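Cytoplasmic protein (PDB 7LPO) is a sterylglucosidase of glycosyl hydrolase family 5, probably removing the sugar from steryl beta-glucosides by hydrolysis. Local coordinates at residues F72-L77 with A119-Y123; T673-R679 with Y691-R696. One frame throughout, in Å; residues are numbered along the deposited sequence.

In the fold
Contact 1 and contact 2 share no element: their centres are about 40 Å apart and their nearest atoms about 27 Å. Contact 1 is mostly buried and lies nearer the middle of the chain, where the loop 72-77 rests on helix 118-133 in the TIM-barrel part of the family 5 fold; two tyrosine rings do most of the work there, meeting backbone and apolar side chains. Contact 2 is farther out and only partly buried. It pairs neighbouring strands of a hairpin in the C-terminal domain, so backbone hydrogen bonds dominate, with one bulge in the pairing, a salt bridge on its partly exposed face and a tyrosine-threonine hydroxyl pair on its buried one.

Contact 1 (F72-L77 with A119-Y123); sequences FINKPL and AYMDY
Phe-72 lays its CB over one face of the Tyr-120 ring, 3.3 Å from CE1. With chi1 at -73°, CG lies anti to the carbonyl carbon, and the phenyl group leads on from there away from the helix; its edge still points toward the Tyr-120 face in an edge-to-face pair, centroids 5.9 Å apart and planes at 58°. Ile-73 is the next apolar piece. Its CD1 reaches the helix between the two tyrosines, 3.8 Å from Tyr-123 CB, as the isoleucine and tyrosine side chains run past one another, pointing opposite ways.

Both rings leave helix 118-133 with CG anti to the backbone N, which carries them from positions about one helical turn apart, on the same side of the helix, into the loop. That helix connects strands 98-104 and 137-143, parallel neighbours, as a beta-alpha-beta crossover of the family's TIM barrel. The loop facing it makes a type II turn from Phe-72 to Lys-75, then a cis peptide bond before Pro-76, and so wraps its backbone around Tyr-123. Asn-74 N sits over a face of that ring toward its rim, 3.3 Å from CE1, while Pro-76 CD approaches the edge, 3.5 Å from the OH.

The polar edge of the contact is made by the phenol oxygens. Tyr-123 OH donates a short hydrogen bond of 2.5 Å to Leu-77 O, tilted 27° from the carbonyl plane. Tyr-120 OH lies 3.1 Å from Lys-75 O, which approaches its ring at the edge. Asn-74 OD1 accepts from Leu-79 N, and Lys-75 NZ bonds the carbonyls of Ser-46 and His-49.

Contact 2 (T673-R679 with Y691-R696); sequences TVGIPER and YAVRVR
Ile-676 and Arg-694 bond to each other twice through their backbones: Ile-676 N gives to Arg-694 O at 2.8 Å and Arg-694 N returns the bond to Ile-676 O. Pro-677 and Val-693 follow as a non-hydrogen-bonded pair. Then the register slips by one residue, and Ala-692 O takes two donors, Glu-678 N at 2.9 Å and Arg-679 N at 3.1 Å, before Ala-692 N closes the pairing on Arg-679 O.

Charge joins Glu-678 to Arg-694 across the partly exposed face. Arg-694 NE meets OE2 of Glu-678 on its syn side at 2.8 Å, close to the guanidinium plane, whereas the NH2 bonds to both carboxylate oxygens are weak. The two planes are 41° apart, so the two-pronged pairing is twisted, with the NE bond its straighter arm. Arg-696 instead offers a face of its guanidinium to Ile-676 CG1, 3.7 Å from NH2, and ties that same NH2 to Asp-699.

The hydroxyl bond belongs to the buried face: Tyr-691 OH donates to Thr-673 OG1 at 2.7 Å. Chi1 of 179° sets the Tyr-691 ring alongside Pro-677, whose CB lies at the ring edge, 3.4 Å from the OH.

Among the apolar groups, the methyls Thr-673 CG2 and Val-693 CG2 meet tip to tip, tightly, at 3.4 Å.

Strand 689-696 is bonded on its other flank to strand 761-770, through Val-693 and Tyr-764 for example. The whole is an antiparallel hairpin with a classic beta bulge at Glu-678 and Arg-679, at one border of the four-stranded sheet in the family 5 C-terminal domain.

Contact 1 (F72-L77 with A119-Y123)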
loop_
_atom_site.group_PDB
_atom_site.type_symbol
_atom_site.label_atom_id
_atom_site.label_comp_id
_atom_site.label_asym_id
_atom_site.label_seq_id
_atom_site.Cartn_x
_atom_site.Cartn_y
_atom_site.Cartn_z
ATOM N N PHE A 72 -20.121 -3.080 -1.749
ATOM C CA PHE A 72 -18.951 -2.526 -2.405
ATOM C C PHE A 72 -19.087 -2.475 -3.917
ATOM O O PHE A 72 -18.150 -2.038 -4.588
ATOM C CB PHE A 72 -17.714 -3.349 -2.052
ATOM C CG PHE A 72 -17.236 -3.157 -0.647
ATOM C CD1 PHE A 72 -17.875 -3.786 0.418
ATOM C CD2 PHE A 72 -16.147 -2.360 -0.389
ATOM C CE1 PHE A 72 -17.432 -3.616 1.709
ATOM C CE2 PHE A 72 -15.690 -2.184 0.903
ATOM C CZ PHE A 72 -16.321 -2.814 1.951
ATOM N N ILE A 73 -20.222 -2.905 -4.471
ATOM C CA ILE A 73 -20.345 -2.977 -5.921
ATOM C C ILE A 73 -20.130 -1.602 -6.532
ATOM O O ILE A 73 -20.596 -0.582 -6.005
ATOM C CB ILE A 73 -21.714 -3.539 -6.331
ATOM C CG1 ILE A 73 -21.867 -4.978 -5.846
ATOM C CG2 ILE A 73 -21.877 -3.459 -7.840
ATOM C CD1 ILE A 73 -21.433 -6.012 -6.849
ATOM N N ASN A 74 -19.424 -1.577 -7.663
ATOM C CA ASN A 74 -19.147 -0.404 -8.484
ATOM C C ASN A 74 -18.060 0.483 -7.894
ATOM O O ASN A 74 -17.877 1.612 -8.365
ATOM C CB ASN A 74 -20.412 0.420 -8.740
ATOM C CG ASN A 74 -21.234 -0.137 -9.891
ATOM O OD1 ASN A 74 -20.688 -0.691 -10.851
ATOM N ND2 ASN A 74 -22.550 -0.004 -9.794
ATOM N N LYS A 75 -17.319 0.005 -6.899
ATOM C CA LYS A 75 -16.039 0.584 -6.529
ATOM C C LYS A 75 -14.960 -0.463 -6.763
ATOM O O LYS A 75 -15.096 -1.592 -6.274
ATOM C CB LYS A 75 -16.019 1.034 -5.065
ATOM C CG LYS A 75 -16.978 2.171 -4.757
ATOM C CD LYS A 75 -17.335 2.162 -3.280
ATOM C CE LYS A 75 -17.126 3.534 -2.671
ATOM N NZ LYS A 75 -16.719 3.414 -1.248
ATOM N N PRO A 76 -13.853 -0.129 -7.428
ATOM C CA PRO A 76 -13.405 1.245 -7.702
ATOM C C PRO A 76 -14.040 1.934 -8.902
ATOM O O PRO A 76 -14.047 3.161 -8.948
ATOM C CB PRO A 76 -11.893 1.073 -7.950
ATOM C CG PRO A 76 -11.790 -0.307 -8.574
ATOM C CD PRO A 76 -12.893 -1.142 -7.910
ATOM N N LEU A 77 -14.560 1.174 -9.855
ATOM C CA LEU A 77 -15.064 1.731 -11.101
ATOM C C LEU A 77 -16.534 1.380 -11.284
ATOM O O LEU A 77 -16.934 0.223 -11.108
ATOM C CB LEU A 77 -14.251 1.209 -12.277
ATOM C CG LEU A 77 -12.808 1.694 -12.383
ATOM C CD1 LEU A 77 -12.158 0.985 -13.563
ATOM C CD2 LEU A 77 -12.711 3.205 -12.534
ATOM N N ALA A 119 -21.175 -12.227 -5.679
ATOM C CA ALA A 119 -21.511 -11.157 -6.605
ATOM C C ALA A 119 -20.397 -10.125 -6.675
ATOM O O ALA A 119 -20.073 -9.630 -7.760
ATOM C CB ALA A 119 -22.828 -10.503 -6.193
ATOM N N TYR A 120 -19.795 -9.779 -5.536
ATOM C CA TYR A 120 -18.695 -8.819 -5.585
ATOM C C TYR A 120 -17.503 -9.423 -6.290
ATOM O O TYR A 120 -16.784 -8.728 -7.034
ATOM C CB TYR A 120 -18.310 -8.367 -4.179
ATOM C CG TYR A 120 -17.336 -7.216 -4.224
ATOM C CD1 TYR A 120 -17.702 -6.005 -4.788
ATOM C CD2 TYR A 120 -16.036 -7.349 -3.742
ATOM C CE1 TYR A 120 -16.812 -4.944 -4.854
ATOM C CE2 TYR A 120 -15.141 -6.291 -3.793
ATOM C CZ TYR A 120 -15.535 -5.094 -4.355
ATOM O OH TYR A 120 -14.664 -4.035 -4.424
ATOM N N MET A 121 -17.253 -10.710 -6.083
ATOM C CA MET A 121 -16.239 -11.439 -6.819
ATOM C C MET A 121 -16.411 -11.265 -8.355
ATOM O O MET A 121 -15.462 -10.997 -9.053
ATOM C CB MET A 121 -16.313 -12.916 -6.514
ATOM C CG MET A 121 -16.003 -13.298 -5.107
ATOM S SD MET A 121 -15.401 -14.953 -4.951
ATOM C CE MET A 121 -14.958 -15.100 -3.289
ATOM N N ASP A 122 -17.655 -11.428 -8.804
ATOM C CA ASP A 122 -17.927 -11.292 -10.245
ATOM C C ASP A 122 -17.807 -9.846 -10.692
ATOM O O ASP A 122 -17.440 -9.582 -11.842
ATOM C CB ASP A 122 -19.331 -11.835 -10.524
ATOM C CG ASP A 122 -19.428 -13.347 -10.344
ATOM O OD1 ASP A 122 -18.396 -14.032 -10.362
ATOM O OD2 ASP A 122 -20.546 -13.863 -10.201
ATOM N N TYR A 123 -18.122 -8.898 -9.807
ATOM C CA TYR A 123 -17.881 -7.498 -10.129
ATOM C C TYR A 123 -16.393 -7.251 -10.356
ATOM O O TYR A 123 -16.002 -6.598 -11.332
ATOM C CB TYR A 123 -18.405 -6.583 -9.023
ATOM C CG TYR A 123 -17.784 -5.206 -9.104
ATOM C CD1 TYR A 123 -18.279 -4.256 -9.984
ATOM C CD2 TYR A 123 -16.672 -4.872 -8.331
ATOM C CE1 TYR A 123 -17.703 -3.003 -10.081
ATOM C CE2 TYR A 123 -16.088 -3.617 -8.422
ATOM C CZ TYR A 123 -16.611 -2.686 -9.296
ATOM O OH TYR A 123 -16.040 -1.437 -9.398
#

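Contact 2 (T673-R679 with Y691-R696)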
loop_
_atom_site.group_PDB
_atom_site.type_symbol
_atom_site.label_atom_id
_atom_site.label_comp_id
_atom_site.label_asym_id
_atom_site.label_seq_id
_atom_site.Cartn_x
_atom_site.Cartn_y
_atom_site.Cartn_z
ATOM N N THR A 673 12.903 -2.561 -22.892
ATOM C CA THR A 673 14.270 -2.222 -23.240
ATOM C C THR A 673 15.041 -3.450 -23.689
ATOM O O THR A 673 15.023 -4.486 -23.015
ATOM C CB THR A 673 15.000 -1.583 -22.056
ATOM O OG1 THR A 673 14.425 -0.309 -21.769
ATOM C CG2 THR A 673 16.465 -1.420 -22.381
ATOM N N VAL A 674 15.729 -3.317 -24.821
ATOM C CA VAL A 674 16.721 -4.295 -25.248
ATOM C C VAL A 674 17.984 -3.991 -24.450
ATOM O O VAL A 674 18.687 -3.016 -24.726
ATOM C CB VAL A 674 16.969 -4.240 -26.756
ATOM C CG1 VAL A 674 18.144 -5.127 -27.117
ATOM C CG2 VAL A 674 15.703 -4.646 -27.511
ATOM N N GLY A 675 18.271 -4.814 -23.456
ATOM C CA GLY A 675 19.323 -4.534 -22.506
ATOM C C GLY A 675 18.771 -4.272 -21.119
ATOM O O GLY A 675 17.623 -4.590 -20.801
ATOM N N ILE A 676 19.611 -3.672 -20.286
ATOM C CA ILE A 676 19.327 -3.453 -18.870
ATOM C C ILE A 676 19.226 -1.950 -18.627
ATOM O O ILE A 676 20.168 -1.212 -18.957
ATOM C CB ILE A 676 20.412 -4.075 -17.978
ATOM C CG1 ILE A 676 20.474 -5.588 -18.173
ATOM C CG2 ILE A 676 20.151 -3.740 -16.508
ATOM C CD1 ILE A 676 19.179 -6.309 -17.844
ATOM N N PRO A 677 18.129 -1.453 -18.056
ATOM C CA PRO A 677 18.076 -0.026 -17.710
ATOM C C PRO A 677 19.200 0.317 -16.748
ATOM O O PRO A 677 19.376 -0.335 -15.719
ATOM C CB PRO A 677 16.695 0.145 -17.056
ATOM C CG PRO A 677 15.898 -1.059 -17.464
ATOM C CD PRO A 677 16.902 -2.171 -17.657
ATOM N N GLU A 678 19.969 1.347 -17.086
ATOM C CA GLU A 678 21.073 1.782 -16.239
ATOM C C GLU A 678 20.775 3.074 -15.494
ATOM O O GLU A 678 21.048 3.165 -14.292
ATOM C CB GLU A 678 22.353 1.952 -17.072
ATOM C CG GLU A 678 23.564 2.329 -16.236
ATOM C CD GLU A 678 24.769 1.455 -16.511
ATOM O OE1 GLU A 678 25.782 1.989 -16.999
ATOM O OE2 GLU A 678 24.706 0.237 -16.240
ATOM N N ARG A 679 20.226 4.085 -16.169
ATOM C CA ARG A 679 19.988 5.368 -15.518
ATOM C C ARG A 679 18.875 6.132 -16.225
ATOM O O ARG A 679 18.826 6.176 -17.458
ATOM C CB ARG A 679 21.262 6.233 -15.491
ATOM C CG ARG A 679 21.217 7.243 -14.371
ATOM C CD ARG A 679 22.271 8.331 -14.371
ATOM N NE ARG A 679 21.734 9.424 -13.555
ATOM C CZ ARG A 679 21.811 9.497 -12.225
ATOM N NH1 ARG A 679 22.449 8.561 -11.534
ATOM N NH2 ARG A 679 21.246 10.516 -11.582
ATOM N N TYR A 691 18.148 8.720 -20.956
ATOM C CA TYR A 691 18.045 7.309 -20.617
ATOM C C TYR A 691 19.313 6.605 -21.075
ATOM O O TYR A 691 19.678 6.684 -22.255
ATOM C CB TYR A 691 16.815 6.694 -21.278
ATOM C CG TYR A 691 16.637 5.227 -21.006
ATOM C CD1 TYR A 691 16.912 4.689 -19.752
ATOM C CD2 TYR A 691 16.191 4.372 -21.997
ATOM C CE1 TYR A 691 16.750 3.353 -19.502
ATOM C CE2 TYR A 691 16.011 3.027 -21.746
ATOM C CZ TYR A 691 16.289 2.526 -20.502
ATOM O OH TYR A 691 16.101 1.188 -20.258
ATOM N N ALA A 692 19.973 5.909 -20.147
ATOM C CA ALA A 692 21.157 5.106 -20.428
ATOM C C ALA A 692 20.841 3.634 -20.201
ATOM O O ALA A 692 20.257 3.272 -19.173
ATOM C CB ALA A 692 22.326 5.526 -19.536
ATOM N N VAL A 693 21.249 2.788 -21.142
ATOM C CA VAL A 693 20.960 1.360 -21.096
ATOM C C VAL A 693 22.248 0.574 -21.319
ATOM O O VAL A 693 23.058 0.912 -22.187
ATOM C CB VAL A 693 19.887 0.976 -22.138
ATOM C CG1 VAL A 693 20.220 1.588 -23.479
ATOM C CG2 VAL A 693 19.748 -0.536 -22.247
ATOM N N ARG A 694 22.439 -0.471 -20.522
ATOM C CA ARG A 694 23.567 -1.380 -20.675
ATOM C C ARG A 694 23.153 -2.495 -21.625
ATOM O O ARG A 694 22.209 -3.241 -21.334
ATOM C CB ARG A 694 23.986 -1.944 -19.319
ATOM C CG ARG A 694 25.223 -2.832 -19.346
ATOM C CD ARG A 694 25.795 -3.041 -17.945
ATOM N NE ARG A 694 26.251 -1.784 -17.351
ATOM C CZ ARG A 694 27.445 -1.236 -17.568
ATOM N NH1 ARG A 694 28.327 -1.829 -18.356
ATOM N NH2 ARG A 694 27.762 -0.089 -16.989
ATOM N N VAL A 695 23.847 -2.598 -22.757
ATOM C CA VAL A 695 23.516 -3.538 -23.823
ATOM C C VAL A 695 24.675 -4.516 -23.969
ATOM O O VAL A 695 25.823 -4.101 -24.157
ATOM C CB VAL A 695 23.243 -2.815 -25.158
ATOM C CG1 VAL A 695 22.702 -3.792 -26.210
ATOM C CG2 VAL A 695 22.262 -1.659 -24.971
ATOM N N ARG A 696 24.377 -5.806 -23.882
ATOM C CA ARG A 696 25.381 -6.855 -23.973
ATOM C C ARG A 696 25.404 -7.457 -25.375
ATOM O O ARG A 696 24.473 -7.294 -26.169
ATOM C CB ARG A 696 25.111 -7.957 -22.942
ATOM C CG ARG A 696 25.167 -7.489 -21.490
ATOM C CD ARG A 696 24.147 -8.229 -20.619
ATOM N NE ARG A 696 22.759 -8.012 -21.041
ATOM C CZ ARG A 696 21.692 -8.391 -20.338
ATOM N NH1 ARG A 696 21.848 -9.001 -19.169
ATOM N NH2 ARG A 696 20.470 -8.162 -20.801
#